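PDB 5DU9: CDA peptide synthetase I from Streptomyces coelicolor, which is represented here by its condensation domain, a two-lobed fold belonging to the CoA-acyltransferase clan. Local coordinates for residues E61-R66 / R77-P82; P314-A318 / T331-M336; L44-L49 / Y177-R181. The protein carries 1 engineered substitution. All coordinates share one frame; numbering follows the deposited sequence.

How the interactions relate
The three contacts illustrate how a condensation domain divides its packing between two halves. Along the chain, 44-49 comes first, then both segments of interaction 1, then 177-181, so interaction 3 closes around interaction 1; interaction 2 follows later. The centres of interactions 1 and 3 are about 24 Å apart and their nearest atoms about 12 Å, without touching; strand 65-69 is the next strand after helix 46-58, reached through the 3-10 turn 61-63. Interaction 2 lies on the opposite side of the chain's centre, about 39 Å from interaction 1 and 46 Å from interaction 3, centre to centre. The (2S)-2-amino-N-butyl-propanamide pocket includes His158 and Arg312, consistent with two lobes meeting around it.

Interaction 1: residues E61-R66 / R77-P82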
ATOM      1  N   GLU A  61     -16.068 -10.275  -3.791  1.00 19.13           N
ATOM      2  CA  GLU A  61     -16.441  -9.979  -5.173  1.00 19.38           C
ATOM      3  C   GLU A  61     -15.251  -9.541  -6.023  1.00 19.38           C
ATOM      4  O   GLU A  61     -15.120  -9.956  -7.169  1.00 18.53           O
ATOM      5  CB  GLU A  61     -17.531  -8.899  -5.225  1.00 20.98           C
ATOM      6  CG  GLU A  61     -18.002  -8.593  -6.641  1.00 25.16           C
ATOM      7  CD  GLU A  61     -19.226  -7.694  -6.694  1.00 26.01           C
ATOM      8  OE1 GLU A  61     -19.770  -7.341  -5.627  1.00 31.19           O
ATOM      9  OE2 GLU A  61     -19.649  -7.348  -7.817  1.00 25.72           O
ATOM     10  N   THR A  62     -14.376  -8.712  -5.468  1.00 16.45           N
ATOM     11  CA  THR A  62     -13.284  -8.170  -6.264  1.00 15.26           C
ATOM     12  C   THR A  62     -12.312  -9.272  -6.693  1.00 16.48           C
ATOM     13  O   THR A  62     -11.710  -9.192  -7.763  1.00 17.10           O
ATOM     14  CB  THR A  62     -12.522  -7.067  -5.505  1.00 14.09           C
ATOM     15  OG1 THR A  62     -11.691  -6.349  -6.425  1.00 15.76           O
ATOM     16  CG2 THR A  62     -11.674  -7.635  -4.374  1.00 15.84           C
ATOM     17  N   LEU A  63     -12.180 -10.311  -5.876  1.00 16.84           N
ATOM     18  CA  LEU A  63     -11.290 -11.418  -6.209  1.00 16.48           C
ATOM     19  C   LEU A  63     -11.945 -12.411  -7.162  1.00 17.53           C
ATOM     20  O   LEU A  63     -11.312 -13.389  -7.558  1.00 21.02           O
ATOM     21  CB  LEU A  63     -10.836 -12.145  -4.940  1.00 16.30           C
ATOM     22  CG  LEU A  63      -9.875 -11.374  -4.032  1.00 16.68           C
ATOM     23  CD1 LEU A  63      -9.626 -12.164  -2.751  1.00 18.73           C
ATOM     24  CD2 LEU A  63      -8.559 -11.079  -4.738  1.00 17.97           C
ATOM     25  N   CYS A  64     -13.206 -12.159  -7.517  1.00 17.83           N
ATOM     26  CA  CYS A  64     -13.932 -12.980  -8.487  1.00 19.53           C
ATOM     27  C   CYS A  64     -14.254 -12.187  -9.741  1.00 21.99           C
ATOM     28  O   CYS A  64     -15.129 -12.572 -10.515  1.00 23.69           O
ATOM     29  CB  CYS A  64     -15.238 -13.506  -7.888  1.00 21.12           C
ATOM     30  SG  CYS A  64     -15.042 -14.633  -6.522  1.00 23.88           S
ATOM     31  N   SER A  65     -13.557 -11.074  -9.933  1.00 18.53           N
ATOM     32  CA  SER A  65     -13.910 -10.139 -10.986  1.00 18.48           C
ATOM     33  C   SER A  65     -12.917 -10.153 -12.138  1.00 21.71           C
ATOM     34  O   SER A  65     -11.743 -10.487 -11.969  1.00 21.39           O
ATOM     35  CB  SER A  65     -14.018  -8.725 -10.418  1.00 20.99           C
ATOM     36  OG  SER A  65     -15.136  -8.606  -9.556  1.00 21.58           O
ATOM     37  N   ARG A  66     -13.417  -9.801 -13.316  1.00 19.83           N
ATOM     38  CA  ARG A  66     -12.571  -9.525 -14.466  1.00 19.29           C
ATOM     39  C   ARG A  66     -12.990  -8.190 -15.057  1.00 22.26           C
ATOM     40  O   ARG A  66     -14.005  -7.618 -14.651  1.00 20.68           O
ATOM     41  CB  ARG A  66     -12.677 -10.633 -15.504  1.00 20.99           C
ATOM     42  CG  ARG A  66     -14.059 -10.809 -16.103  1.00 22.85           C
ATOM     43  CD  ARG A  66     -14.061 -12.044 -16.968  1.00 27.76           C
ATOM     44  NE  ARG A  66     -15.248 -12.166 -17.804  1.00 30.29           N
ATOM     45  CZ  ARG A  66     -15.247 -12.672 -19.035  1.00 37.90           C
ATOM     46  NH1 ARG A  66     -14.118 -13.094 -19.589  1.00 36.68           N
ATOM     47  NH2 ARG A  66     -16.378 -12.751 -19.719  1.00 31.44           N
ATOM     48  N   ARG A  77     -16.485  -3.834 -15.051  1.00 20.92           N
ATOM     49  CA  ARG A  77     -16.123  -4.997 -14.257  1.00 20.26           C
ATOM     50  C   ARG A  77     -17.234  -6.043 -14.312  1.00 22.44           C
ATOM     51  O   ARG A  77     -18.413  -5.712 -14.192  1.00 23.02           O
ATOM     52  CB  ARG A  77     -15.844  -4.585 -12.808  1.00 18.90           C
ATOM     53  CG  ARG A  77     -15.440  -5.734 -11.900  1.00 19.43           C
ATOM     54  CD  ARG A  77     -15.132  -5.245 -10.494  1.00 17.17           C
ATOM     55  NE  ARG A  77     -16.301  -4.640  -9.858  1.00 18.03           N
ATOM     56  CZ  ARG A  77     -17.307  -5.329  -9.329  1.00 19.09           C
ATOM     57  NH1 ARG A  77     -17.308  -6.658  -9.368  1.00 19.56           N
ATOM     58  NH2 ARG A  77     -18.326  -4.689  -8.772  1.00 19.98           N
ATOM     59  N   ALA A  78     -16.840  -7.300 -14.501  1.00 22.11           N
ATOM     60  CA  ALA A  78     -17.776  -8.418 -14.555  1.00 23.84           C
ATOM     61  C   ALA A  78     -17.507  -9.393 -13.413  1.00 25.40           C
ATOM     62  O   ALA A  78     -16.360  -9.748 -13.148  1.00 23.65           O
ATOM     63  CB  ALA A  78     -17.673  -9.128 -15.894  1.00 26.39           C
ATOM     64  N   TYR A  79     -18.576  -9.818 -12.746  1.00 24.48           N
ATOM     65  CA  TYR A  79     -18.487 -10.703 -11.587  1.00 27.04           C
ATOM     66  C   TYR A  79     -18.605 -12.168 -12.004  1.00 30.54           C
ATOM     67  O   TYR A  79     -19.565 -12.553 -12.671  1.00 29.81           O
ATOM     68  CB  TYR A  79     -19.579 -10.333 -10.578  1.00 29.61           C
ATOM     69  CG  TYR A  79     -19.735 -11.278  -9.406  1.00 30.88           C
ATOM     70  CD1 TYR A  79     -18.651 -11.628  -8.613  1.00 26.73           C
ATOM     71  CD2 TYR A  79     -20.981 -11.796  -9.076  1.00 38.01           C
ATOM     72  CE1 TYR A  79     -18.799 -12.480  -7.535  1.00 27.09           C
ATOM     73  CE2 TYR A  79     -21.140 -12.647  -8.002  1.00 45.50           C
ATOM     74  CZ  TYR A  79     -20.048 -12.985  -7.233  1.00 30.11           C
ATOM     75  OH  TYR A  79     -20.209 -13.834  -6.162  1.00 32.24           O
ATOM     76  N   CYS A  80     -17.621 -12.971 -11.603  1.00 25.10           N
ATOM     77  CA  CYS A  80     -17.537 -14.377 -11.994  1.00 28.48           C
ATOM     78  C   CYS A  80     -17.297 -15.290 -10.792  1.00 27.39           C
ATOM     79  O   CYS A  80     -16.151 -15.571 -10.452  1.00 25.52           O
ATOM     80  CB  CYS A  80     -16.409 -14.573 -13.008  1.00 29.73           C
ATOM     81  SG  CYS A  80     -16.558 -13.578 -14.505  1.00 30.05           S
ATOM     82  N   PRO A  81     -18.377 -15.762 -10.148  1.00 30.72           N
ATOM     83  CA  PRO A  81     -18.220 -16.681  -9.012  1.00 32.04           C
ATOM     84  C   PRO A  81     -17.356 -17.903  -9.340  1.00 31.35           C
ATOM     85  O   PRO A  81     -17.262 -18.276 -10.507  1.00 29.94           O
ATOM     86  CB  PRO A  81     -19.658 -17.109  -8.710  1.00 41.37           C
ATOM     87  CG  PRO A  81     -20.492 -15.982  -9.173  1.00 49.61           C
ATOM     88  CD  PRO A  81     -19.786 -15.387 -10.362  1.00 36.04           C
ATOM     89  N   PRO A  82     -16.722 -18.513  -8.325  1.00 28.75           N
ATOM     90  CA  PRO A  82     -16.009 -19.770  -8.580  1.00 29.44           C
ATOM     91  C   PRO A  82     -16.963 -20.902  -8.941  1.00 40.00           C
ATOM     92  O   PRO A  82     -18.178 -20.740  -8.838  1.00 39.49           O
ATOM     93  CB  PRO A  82     -15.305 -20.059  -7.249  1.00 28.93           C
ATOM     94  CG  PRO A  82     -15.301 -18.765  -6.510  1.00 37.62           C
ATOM     95  CD  PRO A  82     -16.537 -18.048  -6.940  1.00 40.33           C
TER
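Arg77 and Ser65 touch along much of the arginine's length, and its path exemplifies how a long basic residue serves several partners. Its CB passes near the carbonyl oxygen of Arg66. Arg77 CG rests 3.6 Å from Ser65 CB, and CD comes up beside the serine hydroxyl. The chain runs extended as far as CD; a bend at chi3 (62°) then turns the guanidinium toward Glu61. NE passes farther from Ser65 OG, and CZ faces Glu61 OE2. At the tip, Arg77 NH1 gives a hydrogen bond to Ser65 OG (2.9 Å), while NH1 and NH2 form a salt bridge with Glu61, both hydrogen-bonding to the one oxygen OE2, at 2.9 and 3.1 Å. That oxygen lies in the guanidinium plane, yet both nitrogens approach from the same face of the carboxylate, the two planes being 73° apart. Ser65 OG in turn donates to Glu61 O (2.7 Å), so the hydroxyl links the arginine to the 3-10 turn of 61-63.

This turn leads into a beta hairpin formed by strands 65-69 and 75-79. Arg66 and Ala78 are an antiparallel hydrogen-bonded pair, Ser65 and Tyr79 the non-hydrogen-bonded pair beside it; beyond them, Cys80 N gives one more backbone hydrogen bond, to Cys64 O (2.7 Å). On the face shared by Ser65 and Tyr79, the tyrosine ring has Pro81 CD over its centre, and Tyr79 CE1 meets Cys64 CB at 3.7 Å. The stem of Arg66 lies by the methyl of Ala78 (Arg66 CG to Ala78 CB 4.0 Å) and by Cys80 SG, while its NH1 bonds to Asp133 O.

Interaction 2: residues P314-A318 / T331-M336; sequences PLRLA and TVSEAM
Ala335 supplies the central bump: its methyl enters between two leucines of strand 314-318, with Ala335 CB 3.5 Å from Leu315 CD1 and 3.7 Å from Leu317 CD2. The fit is reciprocal: each leucine presses a methyl into the helix surface. Leu315 CD1 settles into a notch made by the Ala335 methyl, the peptide leading to Met336, and Met336 SD, 3.6 Å from Leu315 CD1. Successive bends in the Met336 chain (chi2 -67°, chi3 -68°) curl the sulfur round to close that notch, and the two side chains cross at about a right angle. Two residues further along the strand, Leu317 CD2 fills the shallow hollow bounded by Thr331 O, Val332 CA (3.8 Å) and the Ala335 methyl, while Leu317 CD1 leans on Val332 CG2 at 4.0 Å.

The small side chain of Ala335 is consistent with the close approach: the axes of 314-318 and 331-336 come within 8.3 Å, their N-to-C directions 141° apart. Helix 325-341 thus packs over strand 311-318, whose partner in a two-stranded antiparallel sheet is strand 287-294. Helix 267-283 joins the same layer, Ile272 touching both Leu315 and Val332.

A polar link between the segments lies at the Ala318 end, where a water sits 2.8 Å from Ala318 O and 2.6 Å from Thr331 OG1; that hydroxyl's own-helix partner is Arg327 O, and its one proton cannot fully serve both. The side chains that meet directly do so through apolar carbons and the methionine sulfur, so hydrophobic packing and fit probably hold the helix on the strand.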
ATOM      1  N   PRO A 314      -0.460  15.020  -3.090  1.00 13.30           N
ATOM      2  CA  PRO A 314       0.816  15.683  -2.817  1.00 13.42           C
ATOM      3  C   PRO A 314       0.765  16.538  -1.563  1.00 18.04           C
ATOM      4  O   PRO A 314      -0.141  17.355  -1.404  1.00 19.29           O
ATOM      5  CB  PRO A 314       1.019  16.548  -4.054  1.00 15.09           C
ATOM      6  CG  PRO A 314      -0.366  16.939  -4.437  1.00 16.50           C
ATOM      7  CD  PRO A 314      -1.236  15.749  -4.111  1.00 14.01           C
ATOM      8  N   LEU A 315       1.737  16.334  -0.684  1.00 15.37           N
ATOM      9  CA  LEU A 315       1.868  17.114   0.532  1.00 13.74           C
ATOM     10  C   LEU A 315       3.035  18.069   0.363  1.00 14.40           C
ATOM     11  O   LEU A 315       4.194  17.652   0.303  1.00 15.85           O
ATOM     12  CB  LEU A 315       2.078  16.192   1.734  1.00 15.30           C
ATOM     13  CG  LEU A 315       1.921  16.811   3.121  1.00 15.83           C
ATOM     14  CD1 LEU A 315       0.464  17.130   3.408  1.00 14.14           C
ATOM     15  CD2 LEU A 315       2.477  15.869   4.167  1.00 15.50           C
ATOM     16  N   ARG A 316       2.725  19.355   0.255  1.00 15.45           N
ATOM     17  CA  ARG A 316       3.743  20.362   0.039  1.00 17.24           C
ATOM     18  C   ARG A 316       4.108  21.023   1.354  1.00 18.41           C
ATOM     19  O   ARG A 316       3.235  21.488   2.092  1.00 18.49           O
ATOM     20  CB  ARG A 316       3.260  21.395  -0.961  1.00 19.34           C
ATOM     21  CG  ARG A 316       4.365  22.253  -1.475  1.00 21.68           C
ATOM     22  CD  ARG A 316       3.892  23.059  -2.653  1.00 22.85           C
ATOM     23  NE  ARG A 316       5.012  23.560  -3.425  1.00 31.13           N
ATOM     24  CZ  ARG A 316       4.886  24.198  -4.577  1.00 23.30           C
ATOM     25  NH1 ARG A 316       3.679  24.415  -5.090  1.00 24.86           N
ATOM     26  NH2 ARG A 316       5.969  24.617  -5.214  1.00 32.07           N
ATOM     27  N   LEU A 317       5.407  21.056   1.630  1.00 15.95           N
ATOM     28  CA  LEU A 317       5.931  21.468   2.926  1.00 17.14           C
ATOM     29  C   LEU A 317       7.080  22.443   2.731  1.00 18.20           C
ATOM     30  O   LEU A 317       8.016  22.156   1.988  1.00 22.28           O
ATOM     31  CB  LEU A 317       6.414  20.250   3.719  1.00 18.18           C
ATOM     32  CG  LEU A 317       5.432  19.081   3.798  1.00 18.36           C
ATOM     33  CD1 LEU A 317       6.131  17.788   4.177  1.00 22.15           C
ATOM     34  CD2 LEU A 317       4.330  19.403   4.787  1.00 16.37           C
ATOM     35  N   ALA A 318       7.006  23.593   3.394  1.00 16.99           N
ATOM     36  CA  ALA A 318       8.114  24.531   3.408  1.00 18.13           C
ATOM     37  C   ALA A 318       8.925  24.319   4.677  1.00 18.55           C
ATOM     38  O   ALA A 318       8.373  24.328   5.774  1.00 18.51           O
ATOM     39  CB  ALA A 318       7.614  25.966   3.321  1.00 26.37           C
ATOM     40  N   THR A 331       4.257  21.846  10.667  1.00 13.88           N
ATOM     41  CA  THR A 331       4.063  22.174   9.261  1.00 14.09           C
ATOM     42  C   THR A 331       3.354  21.023   8.554  1.00 13.26           C
ATOM     43  O   THR A 331       2.437  21.233   7.757  1.00 15.68           O
ATOM     44  CB  THR A 331       5.410  22.483   8.582  1.00 14.59           C
ATOM     45  OG1 THR A 331       5.983  23.637   9.203  1.00 15.51           O
ATOM     46  CG2 THR A 331       5.238  22.749   7.086  1.00 18.74           C
ATOM     47  N   VAL A 332       3.774  19.803   8.864  1.00 12.56           N
ATOM     48  CA  VAL A 332       3.146  18.611   8.302  1.00 11.85           C
ATOM     49  C   VAL A 332       1.683  18.522   8.728  1.00 14.36           C
ATOM     50  O   VAL A 332       0.807  18.245   7.915  1.00 14.79           O
ATOM     51  CB  VAL A 332       3.900  17.332   8.733  1.00 11.30           C
ATOM     52  CG1 VAL A 332       3.080  16.072   8.459  1.00 11.77           C
ATOM     53  CG2 VAL A 332       5.239  17.253   8.023  1.00 11.96           C
ATOM     54  N   SER A 333       1.425  18.765  10.007  1.00 12.98           N
ATOM     55  CA  SER A 333       0.063  18.709  10.526  1.00 16.62           C
ATOM     56  C   SER A 333      -0.856  19.719   9.832  1.00 14.78           C
ATOM     57  O   SER A 333      -2.001  19.397   9.506  1.00 17.76           O
ATOM     58  CB  SER A 333       0.063  18.949  12.037  1.00 25.61           C
ATOM     59  OG  SER A 333       0.635  17.852  12.727  1.00 52.15           O
ATOM     60  N   GLU A 334      -0.354  20.931   9.603  1.00 15.45           N
ATOM     61  CA  GLU A 334      -1.135  21.976   8.943  1.00 15.23           C
ATOM     62  C   GLU A 334      -1.450  21.593   7.500  1.00 19.38           C
ATOM     63  O   GLU A 334      -2.582  21.749   7.035  1.00 18.31           O
ATOM     64  CB  GLU A 334      -0.392  23.310   8.983  1.00 20.19           C
ATOM     65  CG  GLU A 334      -1.120  24.442   8.273  1.00 26.99           C
ATOM     66  CD  GLU A 334      -0.476  25.797   8.507  1.00 50.82           C
ATOM     67  OE1 GLU A 334      -0.838  26.759   7.797  1.00 59.31           O
ATOM     68  OE2 GLU A 334       0.391  25.904   9.401  1.00 59.34           O
ATOM     69  N   ALA A 335      -0.447  21.082   6.794  1.00 14.20           N
ATOM     70  CA  ALA A 335      -0.628  20.684   5.407  1.00 16.08           C
ATOM     71  C   ALA A 335      -1.562  19.482   5.294  1.00 16.35           C
ATOM     72  O   ALA A 335      -2.392  19.424   4.388  1.00 16.71           O
ATOM     73  CB  ALA A 335       0.716  20.373   4.768  1.00 16.41           C
ATOM     74  N   MET A 336      -1.418  18.521   6.204  1.00 12.98           N
ATOM     75  CA  MET A 336      -2.264  17.328   6.185  1.00 13.13           C
ATOM     76  C   MET A 336      -3.723  17.679   6.468  1.00 13.20           C
ATOM     77  O   MET A 336      -4.633  17.057   5.925  1.00 14.59           O
ATOM     78  CB  MET A 336      -1.771  16.299   7.198  1.00 14.51           C
ATOM     79  CG  MET A 336      -0.582  15.490   6.719  1.00 14.48           C
ATOM     80  SD  MET A 336      -0.981  14.394   5.339  1.00 15.32           S
ATOM     81  CE  MET A 336      -2.051  13.198   6.127  1.00 19.55           C
TER
HETATM   82  O   HOH W   1       8.460  23.366   8.412  1.00 17.69           O

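Interaction 3: residues L44-L49 / Y177-R181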
ATOM      1  N   LEU A  44       0.347 -24.738   9.755  1.00 34.39           N
ATOM      2  CA  LEU A  44      -1.007 -24.681   9.217  1.00 32.18           C
ATOM      3  C   LEU A  44      -1.284 -25.917   8.366  1.00 38.51           C
ATOM      4  O   LEU A  44      -0.367 -26.507   7.792  1.00 42.57           O
ATOM      5  CB  LEU A  44      -1.206 -23.419   8.376  1.00 35.11           C
ATOM      6  CG  LEU A  44      -1.076 -22.077   9.096  1.00 33.96           C
ATOM      7  CD1 LEU A  44      -1.229 -20.944   8.101  1.00 31.60           C
ATOM      8  CD2 LEU A  44      -2.100 -21.943  10.213  1.00 31.29           C
ATOM      9  N   ASP A  45      -2.553 -26.303   8.293  1.00 37.50           N
ATOM     10  CA  ASP A  45      -2.980 -27.423   7.461  1.00 32.67           C
ATOM     11  C   ASP A  45      -3.304 -26.904   6.065  1.00 36.23           C
ATOM     12  O   ASP A  45      -4.277 -26.175   5.882  1.00 34.32           O
ATOM     13  CB  ASP A  45      -4.195 -28.117   8.087  1.00 34.80           C
ATOM     14  CG  ASP A  45      -4.581 -29.402   7.370  1.00 46.47           C
ATOM     15  OD1 ASP A  45      -4.655 -29.404   6.123  1.00 38.77           O
ATOM     16  OD2 ASP A  45      -4.818 -30.415   8.061  1.00 58.29           O
ATOM     17  N   HIS A  46      -2.488 -27.275   5.081  1.00 34.73           N
ATOM     18  CA  HIS A  46      -2.649 -26.745   3.729  1.00 39.74           C
ATOM     19  C   HIS A  46      -3.975 -27.156   3.097  1.00 45.04           C
ATOM     20  O   HIS A  46      -4.604 -26.368   2.390  1.00 32.00           O
ATOM     21  CB  HIS A  46      -1.505 -27.197   2.825  1.00 34.85           C
ATOM     22  CG  HIS A  46      -1.730 -26.880   1.379  1.00 41.26           C
ATOM     23  ND1 HIS A  46      -1.913 -27.856   0.424  1.00 42.31           N
ATOM     24  CD2 HIS A  46      -1.826 -25.696   0.733  1.00 32.82           C
ATOM     25  CE1 HIS A  46      -2.099 -27.286  -0.753  1.00 37.40           C
ATOM     26  NE2 HIS A  46      -2.047 -25.975  -0.595  1.00 33.38           N
ATOM     27  N   ALA A  47      -4.389 -28.394   3.340  1.00 36.17           N
ATOM     28  CA  ALA A  47      -5.648 -28.887   2.799  1.00 34.77           C
ATOM     29  C   ALA A  47      -6.815 -28.046   3.309  1.00 38.13           C
ATOM     30  O   ALA A  47      -7.705 -27.674   2.546  1.00 35.84           O
ATOM     31  CB  ALA A  47      -5.850 -30.344   3.164  1.00 37.14           C
ATOM     32  N   VAL A  48      -6.797 -27.742   4.602  1.00 33.73           N
ATOM     33  CA  VAL A  48      -7.857 -26.949   5.215  1.00 34.72           C
ATOM     34  C   VAL A  48      -7.778 -25.494   4.758  1.00 37.48           C
ATOM     35  O   VAL A  48      -8.798 -24.890   4.431  1.00 32.55           O
ATOM     36  CB  VAL A  48      -7.789 -27.012   6.755  1.00 36.56           C
ATOM     37  CG1 VAL A  48      -8.896 -26.174   7.384  1.00 36.48           C
ATOM     38  CG2 VAL A  48      -7.894 -28.454   7.228  1.00 38.94           C
ATOM     39  N   LEU A  49      -6.572 -24.934   4.739  1.00 28.90           N
ATOM     40  CA  LEU A  49      -6.387 -23.553   4.301  1.00 29.61           C
ATOM     41  C   LEU A  49      -6.793 -23.404   2.840  1.00 25.72           C
ATOM     42  O   LEU A  49      -7.296 -22.359   2.429  1.00 26.92           O
ATOM     43  CB  LEU A  49      -4.933 -23.108   4.498  1.00 26.62           C
ATOM     44  CG  LEU A  49      -4.634 -21.618   4.307  1.00 28.65           C
ATOM     45  CD1 LEU A  49      -5.425 -20.758   5.286  1.00 29.05           C
ATOM     46  CD2 LEU A  49      -3.142 -21.348   4.457  1.00 27.05           C
ATOM     47  N   TYR A 177     -10.601 -20.275   8.284  1.00 27.94           N
ATOM     48  CA  TYR A 177      -9.688 -21.362   8.639  1.00 28.76           C
ATOM     49  C   TYR A 177      -9.939 -21.869  10.058  1.00 31.39           C
ATOM     50  O   TYR A 177      -9.948 -23.080  10.303  1.00 32.84           O
ATOM     51  CB  TYR A 177      -8.232 -20.906   8.501  1.00 28.52           C
ATOM     52  CG  TYR A 177      -7.219 -21.970   8.874  1.00 28.37           C
ATOM     53  CD1 TYR A 177      -6.868 -22.968   7.972  1.00 29.44           C
ATOM     54  CD2 TYR A 177      -6.615 -21.975  10.124  1.00 30.48           C
ATOM     55  CE1 TYR A 177      -5.941 -23.944   8.306  1.00 30.11           C
ATOM     56  CE2 TYR A 177      -5.685 -22.946  10.468  1.00 29.51           C
ATOM     57  CZ  TYR A 177      -5.355 -23.928   9.554  1.00 31.14           C
ATOM     58  OH  TYR A 177      -4.433 -24.896   9.885  1.00 32.48           O
ATOM     59  N   ARG A 178     -10.142 -20.946  10.992  1.00 31.91           N
ATOM     60  CA  ARG A 178     -10.391 -21.327  12.381  1.00 36.04           C
ATOM     61  C   ARG A 178     -11.667 -22.151  12.497  1.00 43.14           C
ATOM     62  O   ARG A 178     -11.713 -23.137  13.231  1.00 41.56           O
ATOM     63  CB  ARG A 178     -10.484 -20.092  13.283  1.00 33.30           C
ATOM     64  CG  ARG A 178      -9.163 -19.360  13.486  1.00 35.42           C
ATOM     65  CD  ARG A 178      -9.244 -18.363  14.633  1.00 39.13           C
ATOM     66  NE  ARG A 178     -10.397 -17.469  14.531  1.00 37.50           N
ATOM     67  CZ  ARG A 178     -10.402 -16.301  13.892  1.00 35.38           C
ATOM     68  NH1 ARG A 178      -9.313 -15.860  13.271  1.00 29.83           N
ATOM     69  NH2 ARG A 178     -11.507 -15.568  13.870  1.00 34.34           N
ATOM     70  N   ALA A 179     -12.697 -21.746  11.760  1.00 35.52           N
ATOM     71  CA  ALA A 179     -13.979 -22.439  11.786  1.00 39.62           C
ATOM     72  C   ALA A 179     -13.854 -23.854  11.226  1.00 39.30           C
ATOM     73  O   ALA A 179     -14.367 -24.807  11.813  1.00 43.52           O
ATOM     74  CB  ALA A 179     -15.022 -21.651  11.004  1.00 37.49           C
ATOM     75  N   LEU A 180     -13.179 -23.987  10.088  1.00 38.62           N
ATOM     76  CA  LEU A 180     -12.980 -25.296   9.476  1.00 46.43           C
ATOM     77  C   LEU A 180     -12.153 -26.192  10.395  1.00 52.65           C
ATOM     78  O   LEU A 180     -12.355 -27.406  10.441  1.00 43.00           O
ATOM     79  CB  LEU A 180     -12.298 -25.162   8.110  1.00 36.75           C
ATOM     80  CG  LEU A 180     -13.082 -24.452   7.000  1.00 35.37           C
ATOM     81  CD1 LEU A 180     -12.278 -24.418   5.707  1.00 33.78           C
ATOM     82  CD2 LEU A 180     -14.434 -25.113   6.761  1.00 43.92           C
ATOM     83  N   ARG A 181     -11.231 -25.582  11.134  1.00 40.87           N
ATOM     84  CA  ARG A 181     -10.371 -26.316  12.059  1.00 40.00           C
ATOM     85  C   ARG A 181     -11.104 -26.743  13.329  1.00 44.19           C
ATOM     86  O   ARG A 181     -10.898 -27.851  13.825  1.00 52.86           O
ATOM     87  CB  ARG A 181      -9.158 -25.464  12.431  1.00 43.63           C
ATOM     88  CG  ARG A 181      -8.095 -25.396  11.349  1.00 51.19           C
ATOM     89  CD  ARG A 181      -7.292 -26.683  11.290  1.00 43.40           C
ATOM     90  NE  ARG A 181      -6.598 -26.934  12.550  1.00 51.25           N
ATOM     91  CZ  ARG A 181      -6.198 -28.131  12.965  1.00 56.51           C
ATOM     92  NH1 ARG A 181      -6.419 -29.212  12.227  1.00 63.68           N
ATOM     93  NH2 ARG A 181      -5.576 -28.248  14.131  1.00 54.47           N
TER
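Tyr177 points its ring directly away from its own backbone N (chi1 179°) and across to residues 44-49, while Val48, with CG1 likewise turned off its N (chi1 180°), pushes that methyl toward the tyrosine's helix. The reach of the ring ends in a nearly straight hydrogen bond, Asp45 N to Tyr177 OH, 2.8 Å long with 177° at the hydrogen. The same Asp45 is the N-cap of helix 46-58: its OD1 accepts from Val48 N at 3.1 Å, the N-H arriving from above the carboxylate plane. The phenol therefore holds the residue that opens the helix.

Around the ring, Leu49 CA lies at the edge, 3.7 Å from Tyr177 CD1, and Leu44 CD2 meets CE2 at 3.7 Å. Arg181, one turn on, lays its CG over one face toward the rim. Val48 CG1 wedges between Tyr177 CE1 (3.8 Å) and Leu180 CB (3.6 Å).

Helix 163-182 thus packs near its C-terminal end against the start of helix 46-58, with Leu180 continuing onto Arg51 and Ala52, while Leu49 and His46 rest on Leu142 of strand 138-146, joining the pair to the six-stranded sheet.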